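Local coordinates for molybdopterin biosynthesis protein MoaB (PDB 3IWT) that probably binds molybdopterin and takes part in the biosynthesis of the molybdenum cofactor, at residues S15-V20 against G53-G58; V62-I67 against S94-T99; V117-S122 against Y133-S138; R109-F114 against A139-K144; D39-I44 against G152-V157. All coordinates share one frame; numbering follows the deposited sequence. Where two conformers were deposited one is given.

Contact 1 (S15-V20 against G53-G58); sequences SLNFYV and GHKIIG
F18 sits between K55 and I57 in the parallel ladder that pairs strands 17-23 and 55-62, the two strands of a beta-alpha-beta crossover whose connection includes helix 40-51. Its N donates to K55 O at 2.8 Å, and its O accepts from I57 N at 2.9 Å, so one residue bonds to both neighbours of the residue opposite it, the pattern that defines a parallel bridge. One step earlier K55 N gives L16 O an almost straight bond, 177° at the hydrogen.

The close-packed part lies on the face of F18 and I56. With CG anti to the carbonyl carbon (chi1 -73°), the F18 ring carries CE1 over one face of the H54 imidazole, 3.5 Å from CG of H54, the two planes being inclined at 51°. The same imidazole takes L16 N on ND1, nearly in its ring plane, at 3.1 Å, which fixes how the ring is turned. L49 of helix 40-51 touches both F18 and I56 and closes this side. On the other face G58 CA lies over the Y19 ring as a CH-pi contact, 4.0 Å from its centroid; a side chain on G58 would run into that ring.

Toward the start of the segments the contact loosens into solvent. G53, at positive phi, ends helix 40-51 as the C-prime residue of a Schellman motif, and K55 leads its amine away from the strand pair. On this solvent-facing side S15 OG donates to G53 O at 2.6 Å, in the carbonyl plane and on a lone pair.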
# COMPACT_ATOMS: atom_id res chain seq x y z
N SER A 15 15.68 -8.63 -33.37
CA SER A 15 14.33 -9.12 -33.51
C SER A 15 13.95 -9.66 -32.13
O SER A 15 14.68 -10.45 -31.56
CB SER A 15 14.27 -10.24 -34.55
OG SER A 15 12.95 -10.74 -34.71
N LEU A 16 12.83 -9.20 -31.59
CA LEU A 16 12.33 -9.67 -30.30
C LEU A 16 11.09 -10.55 -30.50
O LEU A 16 10.39 -10.42 -31.50
CB LEU A 16 12.02 -8.48 -29.38
CG LEU A 16 13.21 -7.61 -28.96
CD1 LEU A 16 12.69 -6.33 -28.31
CD2 LEU A 16 14.19 -8.37 -28.05
N ASN A 17 10.85 -11.44 -29.55
CA ASN A 17 9.71 -12.36 -29.56
C ASN A 17 8.55 -11.85 -28.69
O ASN A 17 8.71 -11.58 -27.48
CB ASN A 17 10.13 -13.73 -29.05
CG ASN A 17 11.20 -14.40 -29.89
OD1 ASN A 17 12.08 -15.08 -29.35
ND2 ASN A 17 11.11 -14.28 -31.18
N PHE A 18 7.37 -11.74 -29.29
CA PHE A 18 6.19 -11.15 -28.65
C PHE A 18 5.10 -12.20 -28.51
O PHE A 18 4.93 -13.05 -29.39
CB PHE A 18 5.66 -9.98 -29.47
CG PHE A 18 6.51 -8.74 -29.41
CD1 PHE A 18 7.70 -8.69 -30.07
CD2 PHE A 18 6.11 -7.64 -28.64
CE1 PHE A 18 8.50 -7.57 -30.04
CE2 PHE A 18 6.90 -6.49 -28.60
CZ PHE A 18 8.11 -6.47 -29.28
N TYR A 19 4.36 -12.13 -27.40
CA TYR A 19 3.15 -12.91 -27.20
C TYR A 19 1.98 -11.93 -27.07
O TYR A 19 2.05 -10.97 -26.29
CB TYR A 19 3.28 -13.74 -25.93
CG TYR A 19 2.27 -14.85 -25.78
CD1 TYR A 19 2.67 -16.18 -25.85
CD2 TYR A 19 0.94 -14.57 -25.53
CE1 TYR A 19 1.77 -17.21 -25.67
CE2 TYR A 19 0.02 -15.58 -25.39
CZ TYR A 19 0.45 -16.91 -25.45
OH TYR A 19 -0.45 -17.92 -25.26
N VAL A 20 0.91 -12.19 -27.81
CA VAL A 20 -0.20 -11.23 -27.90
C VAL A 20 -1.44 -11.81 -27.21
O VAL A 20 -1.83 -12.94 -27.50
CB VAL A 20 -0.54 -10.86 -29.36
CG1 VAL A 20 -1.69 -9.84 -29.43
CG2 VAL A 20 0.69 -10.29 -30.07
N GLY A 53 10.07 -6.22 -37.80
CA GLY A 53 11.22 -7.14 -37.77
C GLY A 53 11.15 -8.09 -36.60
O GLY A 53 12.05 -8.92 -36.41
N HIS A 54 10.08 -7.97 -35.81
CA HIS A 54 9.87 -8.83 -34.65
C HIS A 54 9.06 -10.07 -35.00
O HIS A 54 8.50 -10.18 -36.10
CB HIS A 54 9.15 -8.03 -33.55
CG HIS A 54 9.90 -6.80 -33.15
ND1 HIS A 54 11.20 -6.85 -32.69
CD2 HIS A 54 9.54 -5.50 -33.15
CE1 HIS A 54 11.60 -5.62 -32.42
NE2 HIS A 54 10.62 -4.78 -32.71
N LYS A 55 8.97 -10.99 -34.05
CA LYS A 55 8.27 -12.26 -34.22
C LYS A 55 7.11 -12.40 -33.25
O LYS A 55 7.18 -11.93 -32.09
CB LYS A 55 9.24 -13.42 -34.00
CG LYS A 55 10.50 -13.40 -34.86
CD LYS A 55 10.14 -13.48 -36.32
CE LYS A 55 11.36 -13.80 -37.19
NZ LYS A 55 10.93 -14.05 -38.62
N ILE A 56 6.03 -13.05 -33.71
CA ILE A 56 4.92 -13.38 -32.81
C ILE A 56 5.06 -14.85 -32.50
O ILE A 56 4.99 -15.69 -33.41
CB ILE A 56 3.52 -13.15 -33.47
CG1 ILE A 56 3.40 -11.72 -34.02
CG2 ILE A 56 2.40 -13.49 -32.47
CD1 ILE A 56 3.83 -10.59 -33.09
N ILE A 57 5.31 -15.19 -31.24
CA ILE A 57 5.46 -16.58 -30.93
C ILE A 57 4.28 -17.20 -30.21
O ILE A 57 4.26 -18.39 -30.01
CB ILE A 57 6.82 -16.91 -30.30
CG1 ILE A 57 7.02 -16.24 -28.95
CG2 ILE A 57 7.95 -16.59 -31.33
CD1 ILE A 57 8.16 -16.92 -28.19
N GLY A 58 3.27 -16.40 -29.87
CA GLY A 58 2.03 -16.96 -29.39
C GLY A 58 0.92 -15.95 -29.27
O GLY A 58 1.16 -14.74 -29.36

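Contact 2 (V62-I67 against S94-T99); sequences VPDDKI and SPTDIT
The approach to helix 66-77 meets a type I beta turn, S94 to D97, with D64 set against T96 and water filling much of the join. No direct hydrogen bond crosses between the segments. The nearest approach is that of D64 CB to T96 O, 3.3 Å, and the side chains of D64 and T96 cross at about a right angle.

Each carboxylate oxygen of D64 has its own water. The one on OD1 also donates to T99 OG1 and accepts from I98 N at 2.9 Å, tying D64 to the start of helix 99-103, where I98 is the N-cap residue. The one on OD2 links T96 OG1 and D97 OD1. A third water donates to both D64 O and T96 O, 2.8 Å from the latter. The turn follows the glycine-rich run that includes G89, G90 and G92, the family signature that lines the pterin pocket in MogA-type relatives; D97 OD2 makes a weak bond to G92 N, consistent with this water-linked turn lying beside the pocket.

Dry packing is confined to I98. Its CG1 stands between the backbone N and carbonyl carbon (chi1 63°), which sends CD1 to the first helical turn, 3.5 Å from K66 N. D65 caps that turn through OD2 to K68 N, while a PEG molecule holds OD1 and I67 N. K66 stretches away, its NZ bonding L106 O and forming a salt bridge with D108, both of the second subunit.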
# COMPACT_ATOMS: atom_id res chain seq x y z
N VAL A 62 -9.08 -14.31 -24.35
CA VAL A 62 -9.75 -14.59 -23.07
C VAL A 62 -10.82 -13.52 -22.81
O VAL A 62 -10.73 -12.42 -23.36
CB VAL A 62 -8.73 -14.65 -21.90
CG1 VAL A 62 -7.80 -15.90 -22.04
CG2 VAL A 62 -7.91 -13.35 -21.75
N PRO A 63 -11.83 -13.84 -21.98
CA PRO A 63 -12.82 -12.85 -21.58
C PRO A 63 -12.34 -12.02 -20.37
O PRO A 63 -11.23 -12.24 -19.86
CB PRO A 63 -14.01 -13.72 -21.19
CG PRO A 63 -13.39 -14.88 -20.55
CD PRO A 63 -12.07 -15.13 -21.30
N ASP A 64 -13.19 -11.10 -19.89
CA ASP A 64 -12.93 -10.32 -18.68
C ASP A 64 -13.16 -11.15 -17.41
O ASP A 64 -14.09 -10.90 -16.64
CB ASP A 64 -13.85 -9.08 -18.60
CG ASP A 64 -13.62 -8.10 -19.73
OD1 ASP A 64 -12.45 -7.86 -20.11
OD2 ASP A 64 -14.62 -7.53 -20.20
N ASP A 65 -12.30 -12.13 -17.19
CA ASP A 65 -12.42 -13.05 -16.06
C ASP A 65 -11.04 -13.15 -15.45
O ASP A 65 -10.07 -13.43 -16.18
CB ASP A 65 -12.90 -14.41 -16.53
CG ASP A 65 -12.90 -15.44 -15.40
OD1 ASP A 65 -13.82 -15.45 -14.60
OD2 ASP A 65 -11.96 -16.23 -15.30
N LYS A 66 -10.95 -12.92 -14.14
CA LYS A 66 -9.67 -12.80 -13.44
C LYS A 66 -8.80 -14.04 -13.66
O LYS A 66 -7.65 -13.94 -14.05
CB LYS A 66 -9.90 -12.54 -11.94
CG LYS A 66 -8.64 -12.57 -11.07
CD LYS A 66 -8.84 -12.06 -9.65
CE LYS A 66 -7.55 -12.22 -8.83
NZ LYS A 66 -7.64 -11.61 -7.47
N ILE A 67 -9.36 -15.21 -13.39
CA ILE A 67 -8.62 -16.47 -13.49
C ILE A 67 -8.16 -16.74 -14.91
O ILE A 67 -7.02 -17.13 -15.13
CB ILE A 67 -9.44 -17.69 -12.98
CG1 ILE A 67 -9.78 -17.55 -11.50
CG2 ILE A 67 -8.66 -18.99 -13.20
CD1 ILE A 67 -8.59 -17.48 -10.61
N SER A 94 -15.15 0.69 -17.55
CA SER A 94 -16.29 -0.22 -17.55
C SER A 94 -16.25 -1.08 -16.27
O SER A 94 -15.18 -1.44 -15.79
CB SER A 94 -16.29 -1.08 -18.79
OG SER A 94 -17.15 -2.17 -18.65
N PRO A 95 -17.42 -1.38 -15.68
CA PRO A 95 -17.49 -2.21 -14.51
C PRO A 95 -16.77 -3.54 -14.71
O PRO A 95 -16.22 -4.09 -13.76
CB PRO A 95 -19.00 -2.43 -14.34
CG PRO A 95 -19.60 -1.27 -14.93
CD PRO A 95 -18.75 -0.90 -16.09
N THR A 96 -16.68 -4.01 -15.96
CA THR A 96 -16.09 -5.32 -16.23
C THR A 96 -14.62 -5.26 -16.65
O THR A 96 -14.02 -6.31 -16.85
CB THR A 96 -16.93 -6.08 -17.27
OG1 THR A 96 -17.19 -5.23 -18.40
CG2 THR A 96 -18.25 -6.50 -16.65
N ASP A 97 -14.05 -4.06 -16.78
CA ASP A 97 -12.62 -3.87 -17.07
C ASP A 97 -11.76 -4.18 -15.82
O ASP A 97 -11.76 -3.40 -14.85
CB ASP A 97 -12.32 -2.44 -17.50
CG ASP A 97 -12.77 -2.13 -18.93
OD1 ASP A 97 -13.19 -3.04 -19.67
OD2 ASP A 97 -12.73 -0.93 -19.27
N ILE A 98 -11.02 -5.29 -15.87
CA ILE A 98 -10.23 -5.76 -14.72
C ILE A 98 -8.75 -6.13 -15.06
O ILE A 98 -8.02 -6.65 -14.21
CB ILE A 98 -10.92 -6.95 -14.03
CG1 ILE A 98 -11.02 -8.17 -14.97
CG2 ILE A 98 -12.30 -6.58 -13.47
CD1 ILE A 98 -11.26 -9.47 -14.18
N THR A 99 -8.31 -5.81 -16.26
CA THR A 99 -6.99 -6.25 -16.73
C THR A 99 -5.86 -5.68 -15.86
O THR A 99 -4.97 -6.41 -15.40
CB THR A 99 -6.77 -5.82 -18.18
OG1 THR A 99 -7.76 -6.41 -19.04
CG2 THR A 99 -5.36 -6.22 -18.67
O HOH W 1 -10.62 -6.98 -18.21
O HOH W 2 -14.95 -4.82 -20.05
O HOH W 3 -15.04 -8.51 -15.43

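Contact 3 (V117-S122 against Y133-S138)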
# COMPACT_ATOMS: atom_id res chain seq x y z
N VAL A 117 2.67 8.87 -19.78
CA VAL A 117 3.16 9.20 -21.12
C VAL A 117 2.19 8.70 -22.21
O VAL A 117 1.97 9.39 -23.21
CB VAL A 117 4.59 8.73 -21.35
CG1 VAL A 117 5.03 9.07 -22.80
CG2 VAL A 117 5.53 9.37 -20.33
N PHE A 118 1.57 7.54 -22.00
CA PHE A 118 0.54 7.08 -22.92
C PHE A 118 -0.67 8.02 -22.91
O PHE A 118 -1.24 8.33 -23.96
CB PHE A 118 0.09 5.65 -22.65
CG PHE A 118 -0.99 5.18 -23.62
CD1 PHE A 118 -0.68 4.97 -24.96
CD2 PHE A 118 -2.31 5.04 -23.21
CE1 PHE A 118 -1.66 4.57 -25.86
CE2 PHE A 118 -3.31 4.64 -24.11
CZ PHE A 118 -2.98 4.42 -25.43
N ARG A 119 -1.05 8.49 -21.73
CA ARG A 119 -2.15 9.44 -21.63
C ARG A 119 -1.77 10.79 -22.29
O ARG A 119 -2.63 11.44 -22.90
CB ARG A 119 -2.60 9.61 -20.19
CG ARG A 119 -3.35 8.40 -19.69
CD ARG A 119 -3.92 8.57 -18.30
NE ARG A 119 -2.96 8.59 -17.21
CZ ARG A 119 -2.71 7.57 -16.39
NH1 ARG A 119 -3.26 6.39 -16.59
NH2 ARG A 119 -1.88 7.73 -15.37
N LEU A 120 -0.49 11.16 -22.23
CA LEU A 120 -0.01 12.40 -22.87
C LEU A 120 -0.18 12.35 -24.41
O LEU A 120 -0.76 13.25 -25.02
CB LEU A 120 1.46 12.65 -22.46
CG LEU A 120 2.29 13.82 -23.02
CD1 LEU A 120 3.60 13.85 -22.24
CD2 LEU A 120 2.60 13.69 -24.51
N VAL A 121 0.33 11.29 -25.04
CA VAL A 121 0.20 11.13 -26.48
C VAL A 121 -1.27 10.92 -26.91
O VAL A 121 -1.69 11.40 -27.97
CB VAL A 121 1.14 10.04 -27.03
CG1 VAL A 121 2.60 10.34 -26.65
CG2 VAL A 121 0.73 8.70 -26.53
N SER A 122 -2.06 10.25 -26.07
CA SER A 122 -3.50 10.07 -26.30
C SER A 122 -4.25 11.38 -26.26
O SER A 122 -5.06 11.70 -27.17
CB SER A 122 -4.10 9.12 -25.25
OG SER A 122 -3.64 7.79 -25.47
N TYR A 133 -7.93 10.68 -19.84
CA TYR A 133 -7.89 10.31 -18.41
C TYR A 133 -8.74 9.11 -18.08
O TYR A 133 -8.73 8.64 -16.92
CB TYR A 133 -8.13 11.49 -17.48
CG TYR A 133 -9.53 12.05 -17.36
CD1 TYR A 133 -10.47 11.48 -16.50
CD2 TYR A 133 -9.90 13.18 -18.05
CE1 TYR A 133 -11.74 12.01 -16.34
CE2 TYR A 133 -11.18 13.74 -17.90
CZ TYR A 133 -12.11 13.15 -17.04
OH TYR A 133 -13.37 13.70 -16.85
N LEU A 134 -9.43 8.56 -19.08
CA LEU A 134 -10.26 7.37 -18.87
C LEU A 134 -9.59 6.02 -19.25
O LEU A 134 -10.27 4.99 -19.34
CB LEU A 134 -11.58 7.59 -19.61
CG LEU A 134 -12.41 8.75 -19.03
CD1 LEU A 134 -13.77 8.79 -19.71
CD2 LEU A 134 -12.55 8.66 -17.52
N THR A 135 -8.26 6.03 -19.43
CA THR A 135 -7.49 4.77 -19.59
C THR A 135 -6.47 4.58 -18.47
O THR A 135 -5.96 5.55 -17.92
CB THR A 135 -6.80 4.69 -20.95
OG1 THR A 135 -6.18 3.40 -21.13
CG2 THR A 135 -5.76 5.83 -21.15
N LYS A 136 -6.21 3.31 -18.15
CA LYS A 136 -5.20 2.89 -17.19
C LYS A 136 -4.14 1.98 -17.84
O LYS A 136 -3.46 1.21 -17.14
CB LYS A 136 -5.85 2.17 -16.03
CG LYS A 136 -6.84 2.97 -15.27
CD LYS A 136 -7.43 2.16 -14.10
CE LYS A 136 -8.50 1.16 -14.58
NZ LYS A 136 -9.23 0.64 -13.39
N ALA A 137 -4.01 2.06 -19.17
CA ALA A 137 -2.96 1.37 -19.89
C ALA A 137 -1.65 1.50 -19.11
O ALA A 137 -1.32 2.56 -18.60
CB ALA A 137 -2.82 1.91 -21.33
N SER A 138 -0.94 0.36 -18.96
CA SER A 138 0.18 0.23 -18.03
C SER A 138 1.24 -0.69 -18.62
O SER A 138 0.97 -1.42 -19.57
CB SER A 138 -0.30 -0.35 -16.70
OG SER A 138 -1.22 0.51 -16.05
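R119 and T135 make the polar link between helix 112-123 and the loop that leads into strand 138-142. R119 NH1 donates to T135 O at 3.1 Å, a bent bond of 143° at the hydrogen, with the oxygen tilted from the guanidinium plane. The chain is folded at its third torsion (chi3 -72°), and this kink lets NH1 turn back to the loop while NE forms a salt bridge with D116 of the third subunit. A leucine in place of R119 would probably leave T135 O without this donor and the D116 carboxylate of the third subunit without this charged mate.

Apolar contacts lie beside this bond. T135 CG2 rests 3.8 Å from R119 CG and also meets the F118 ring at its edge, 4.0 Å from CE2. A137 CB also approaches this ring, 3.7 Å from CD2 of F118.

Further hydrogen bonds lie within each segment. The loop forms an ST turn: T135 OG1, anti to the backbone N (chi1 -174°), accepts from A137 N at 3.2 Å, and S138 OG donates to K136 O. On the helix, S122 OG and S122 N reach F118 O from opposite faces of its plane, and S122 OG, itself bonded to a glycerol, lies over one face of the F118 ring. From the loop K136 NZ reaches out to a salt bridge with E101, and the Y133 ring stands edge-to-face against F114 of the third subunit.

Contact 4 (R109-F114 against A139-K144)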
# COMPACT_ATOMS: atom_id res chain seq x y z
N ARG A 109 8.55 -4.82 -11.14
CA ARG A 109 8.64 -3.35 -11.13
C ARG A 109 7.60 -2.82 -12.14
O ARG A 109 7.56 -3.32 -13.27
CB ARG A 109 10.03 -2.90 -11.61
CG ARG A 109 11.18 -3.53 -10.83
CD ARG A 109 12.53 -2.88 -11.16
NE ARG A 109 13.14 -3.46 -12.34
CZ ARG A 109 14.31 -3.07 -12.85
NH1 ARG A 109 14.99 -2.06 -12.32
NH2 ARG A 109 14.79 -3.70 -13.92
N GLU A 110 6.77 -1.86 -11.74
CA GLU A 110 5.91 -1.17 -12.70
C GLU A 110 6.79 -0.18 -13.46
O GLU A 110 7.64 0.51 -12.88
CB GLU A 110 4.70 -0.39 -12.08
CG GLU A 110 3.68 0.14 -13.18
CD GLU A 110 2.68 1.25 -12.72
OE1 GLU A 110 2.67 1.55 -11.53
OE2 GLU A 110 1.92 1.84 -13.57
N ILE A 111 6.58 -0.09 -14.76
CA ILE A 111 7.22 0.98 -15.54
C ILE A 111 6.24 2.16 -15.39
O ILE A 111 5.33 2.35 -16.20
CB ILE A 111 7.50 0.58 -17.02
CG1 ILE A 111 8.45 -0.63 -17.04
CG2 ILE A 111 8.15 1.75 -17.79
CD1 ILE A 111 8.49 -1.40 -18.35
N GLU A 112 6.46 2.93 -14.33
CA GLU A 112 5.47 3.83 -13.78
C GLU A 112 5.04 4.86 -14.82
O GLU A 112 3.84 5.15 -14.98
CB GLU A 112 6.03 4.53 -12.52
CG GLU A 112 6.47 3.54 -11.41
CD GLU A 112 7.10 4.22 -10.20
OE1 GLU A 112 7.25 5.46 -10.18
OE2 GLU A 112 7.44 3.51 -9.23
N GLY A 113 6.03 5.40 -15.54
CA GLY A 113 5.81 6.46 -16.52
C GLY A 113 5.08 6.05 -17.79
O GLY A 113 4.61 6.92 -18.53
N PHE A 114 4.96 4.76 -18.08
CA PHE A 114 4.23 4.37 -19.27
C PHE A 114 2.78 4.88 -19.22
O PHE A 114 2.26 5.32 -20.23
CB PHE A 114 4.23 2.85 -19.52
CG PHE A 114 3.49 2.47 -20.78
CD1 PHE A 114 4.13 2.47 -22.02
CD2 PHE A 114 2.14 2.13 -20.73
CE1 PHE A 114 3.44 2.16 -23.16
CE2 PHE A 114 1.45 1.82 -21.87
CZ PHE A 114 2.09 1.83 -23.08
N ALA A 139 2.46 -0.61 -18.08
CA ALA A 139 3.58 -1.47 -18.48
C ALA A 139 4.38 -1.86 -17.21
O ALA A 139 4.34 -1.16 -16.18
CB ALA A 139 4.50 -0.77 -19.54
N GLY A 140 5.06 -3.00 -17.30
CA GLY A 140 5.85 -3.51 -16.21
C GLY A 140 6.84 -4.57 -16.65
O GLY A 140 6.94 -4.90 -17.85
N ILE A 141 7.57 -5.08 -15.67
CA ILE A 141 8.65 -6.03 -15.89
C ILE A 141 8.37 -7.21 -14.96
O ILE A 141 8.06 -7.01 -13.77
CB ILE A 141 10.04 -5.38 -15.50
CG1 ILE A 141 10.35 -4.15 -16.37
CG2 ILE A 141 11.16 -6.41 -15.60
CD1 ILE A 141 11.18 -3.08 -15.65
N ILE A 142 8.39 -8.42 -15.52
CA ILE A 142 8.32 -9.66 -14.72
C ILE A 142 9.44 -10.57 -15.17
O ILE A 142 9.49 -10.95 -16.31
CB ILE A 142 6.98 -10.42 -14.89
CG1 ILE A 142 5.82 -9.51 -14.52
CG2 ILE A 142 6.98 -11.71 -14.00
CD1 ILE A 142 4.45 -10.05 -14.82
N GLY A 143 10.35 -10.92 -14.26
CA GLY A 143 11.55 -11.65 -14.65
C GLY A 143 12.34 -10.77 -15.60
O GLY A 143 12.60 -9.62 -15.29
N LYS A 144 12.71 -11.30 -16.74
CA LYS A 144 13.44 -10.55 -17.75
C LYS A 144 12.54 -10.18 -18.93
O LYS A 144 13.03 -9.89 -20.01
CB LYS A 144 14.62 -11.37 -18.25
CG LYS A 144 15.59 -11.85 -17.13
CD LYS A 144 16.16 -10.67 -16.30
CE LYS A 144 17.22 -11.16 -15.28
NZ LYS A 144 16.58 -11.40 -13.95
O HOH W 4 2.73 1.92 -16.34
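R109 and I141 form an antiparallel hydrogen-bonded pair, followed by the non-hydrogen-bonded pair of E110 with G140, whose CA atoms are 4.2 Å apart. In the first pair I141 N donates to R109 O at 3.0 Å, while the return bond from R109 N to I141 O is weak, stretched to 3.5 Å. Past the second pair I111 N donates to A139 O at 2.9 Å, and I111 centres an inverse gamma turn that leads into helix 112-123. A beta carbon on G140 would lie close to the partner strand, 3.3 Å from R109 O.

I111 and A139 then begin the apolar side. I111 CG1 is anti to the carbonyl carbon (chi1 -61°), and CD1 is laid across I141 at about a right angle, 3.9 Å from CG1. A139 CB nestles against F114, 3.6 Å from CG, and also meets CB of I111. An alanine at I111 is likely to open a gap beside I141 CG1 and L172, leaving the I141 side chain freer to turn.

Strand 109-110 is the outermost of the sheet within this chain, next to 138-142, which pairs in turn with 145-150. Helix 154-176 covers I111 through L172, while F114 stands edge-to-face to Y148 and to Y133 of the fourth subunit.

Contact 5 (D39-I44 against G152-V157)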
# COMPACT_ATOMS: atom_id res chain seq x y z
N ASP A 39 -10.60 -9.76 -34.76
CA ASP A 39 -9.84 -9.16 -33.68
C ASP A 39 -8.97 -8.08 -34.28
O ASP A 39 -7.79 -8.30 -34.52
CB ASP A 39 -8.99 -10.24 -32.99
CG ASP A 39 -8.09 -9.67 -31.91
OD1 ASP A 39 -8.28 -8.50 -31.53
OD2 ASP A 39 -7.20 -10.41 -31.45
N GLU A 40 -9.57 -6.92 -34.51
CA GLU A 40 -8.90 -5.82 -35.19
C GLU A 40 -7.64 -5.39 -34.43
O GLU A 40 -6.58 -5.20 -35.01
CB GLU A 40 -9.88 -4.64 -35.34
CG GLU A 40 -11.17 -4.94 -36.15
CD GLU A 40 -12.35 -5.46 -35.31
OE1 GLU A 40 -12.15 -5.91 -34.17
OE2 GLU A 40 -13.50 -5.41 -35.81
N SER A 41 -7.78 -5.21 -33.12
CA SER A 41 -6.66 -4.75 -32.31
C SER A 41 -5.51 -5.75 -32.24
O SER A 41 -4.36 -5.36 -32.36
CB SER A 41 -7.13 -4.44 -30.89
OG SER A 41 -7.93 -3.28 -30.92
N GLY A 42 -5.82 -7.02 -32.03
CA GLY A 42 -4.78 -8.06 -32.02
C GLY A 42 -4.07 -8.12 -33.36
O GLY A 42 -2.84 -8.27 -33.42
N ASP A 43 -4.85 -8.03 -34.43
CA ASP A 43 -4.33 -8.05 -35.81
C ASP A 43 -3.38 -6.89 -36.08
O ASP A 43 -2.33 -7.09 -36.67
CB ASP A 43 -5.48 -8.02 -36.82
CG ASP A 43 -6.22 -9.35 -36.91
OD1 ASP A 43 -5.84 -10.32 -36.22
OD2 ASP A 43 -7.21 -9.43 -37.66
N ILE A 44 -3.74 -5.70 -35.63
CA ILE A 44 -2.88 -4.52 -35.75
C ILE A 44 -1.54 -4.71 -35.03
O ILE A 44 -0.49 -4.37 -35.57
CB ILE A 44 -3.60 -3.22 -35.23
CG1 ILE A 44 -4.60 -2.71 -36.25
CG2 ILE A 44 -2.60 -2.09 -34.92
CD1 ILE A 44 -5.56 -1.64 -35.71
N GLY A 152 -8.55 -1.65 -25.45
CA GLY A 152 -9.25 -2.43 -26.48
C GLY A 152 -9.29 -1.76 -27.85
O GLY A 152 -9.25 -2.44 -28.87
N SER A 153 -9.41 -0.44 -27.86
CA SER A 153 -9.48 0.39 -29.08
C SER A 153 -8.31 0.17 -30.07
O SER A 153 -7.16 0.33 -29.69
CB SER A 153 -9.51 1.86 -28.65
OG SER A 153 -9.13 2.70 -29.68
N PRO A 154 -8.61 -0.15 -31.34
CA PRO A 154 -7.57 -0.26 -32.39
C PRO A 154 -6.69 0.98 -32.56
O PRO A 154 -5.49 0.86 -32.77
CB PRO A 154 -8.38 -0.50 -33.67
CG PRO A 154 -9.66 -1.09 -33.19
CD PRO A 154 -9.95 -0.45 -31.89
N ASP A 155 -7.29 2.17 -32.47
CA ASP A 155 -6.53 3.41 -32.63
C ASP A 155 -5.57 3.58 -31.46
O ASP A 155 -4.44 4.02 -31.63
CB ASP A 155 -7.48 4.61 -32.71
CG ASP A 155 -8.16 4.78 -34.07
OD1 ASP A 155 -7.83 4.11 -35.07
OD2 ASP A 155 -9.04 5.63 -34.14
N ALA A 156 -6.02 3.20 -30.25
CA ALA A 156 -5.18 3.28 -29.05
C ALA A 156 -3.98 2.34 -29.13
O ALA A 156 -2.85 2.68 -28.76
CB ALA A 156 -6.02 2.98 -27.77
N VAL A 157 -4.23 1.12 -29.57
CA VAL A 157 -3.20 0.13 -29.71
C VAL A 157 -2.16 0.57 -30.73
O VAL A 157 -0.95 0.50 -30.49
CB VAL A 157 -3.83 -1.24 -30.05
CG1 VAL A 157 -2.83 -2.18 -30.54
CG2 VAL A 157 -4.58 -1.83 -28.82
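S41 turns its hydroxyl anti to the carbonyl carbon (chi1 -70°), and this carries OG out from helix 40-51 to G152 O, 2.6 Å away. I44, one helical turn on, has CG1 in the same orientation (chi1 -78°) and extends CD1 against the ring of P154, where it lies 3.7 Å from CB. These two torsions produce one polar and one apolar grip on the start of helix 154-176.

The polar grip is the sole hydrogen bond between the segments, and the donor stands 29° off the carbonyl plane of G152. P154 N also lies near S41 OG, but as a proline nitrogen it has no hydrogen to offer; P154 CD and CG simply pack beside the hydroxyl. The apolar grip is a crossing at about a right angle, I44 against P154. V157 adds to it, CG1 lying 4.4 Å from I44 CG2.

Both helices begin here, and both are capped. D39 OD1 accepts from G42 N at 2.9 Å, met from above the carboxylate plane, and a side chain on G42 would strike D39 OD2. S153 OG accepts from A156 N at 3.2 Å, and a bound glycerol lies about 5 Å from the S153 side chain. The run G152-P154 resembles part of the Pro-Gly-x-Pro motif of molybdopterin-binding relatives, consistent with a pocket nearby.

Beneath the two helix starts runs strand 84-88, whose T88 touches both S41 and V157, while D39 OD2 bonds T22 of strand 17-23 and Y59 of strand 55-62.

Contacts 1 and 4 lie toward the two ends of one mixed sheet, their centres about 18 Å apart, and contact 5 gathers two helix starts above it. Contacts 3 and 4 share helix 112-123 and meet where F114 CD2 packs 3.6 Å from S138 C; contact 3 reaches contact 5 through F118 CE1 and A156 O, 3.7 Å apart. Glycerol, probably from the crystallisation liquor, is bound about 4 Å from the F118 side chain and about 5 Å from that of S153, while magnesium is about 10 Å from the latter. Contact 2, centred about 17 Å from contact 5, flanks the probable pterin pocket. Contacts 2, 3 and 4 all touch other subunits, whereas 1 and 5 stay within the chain.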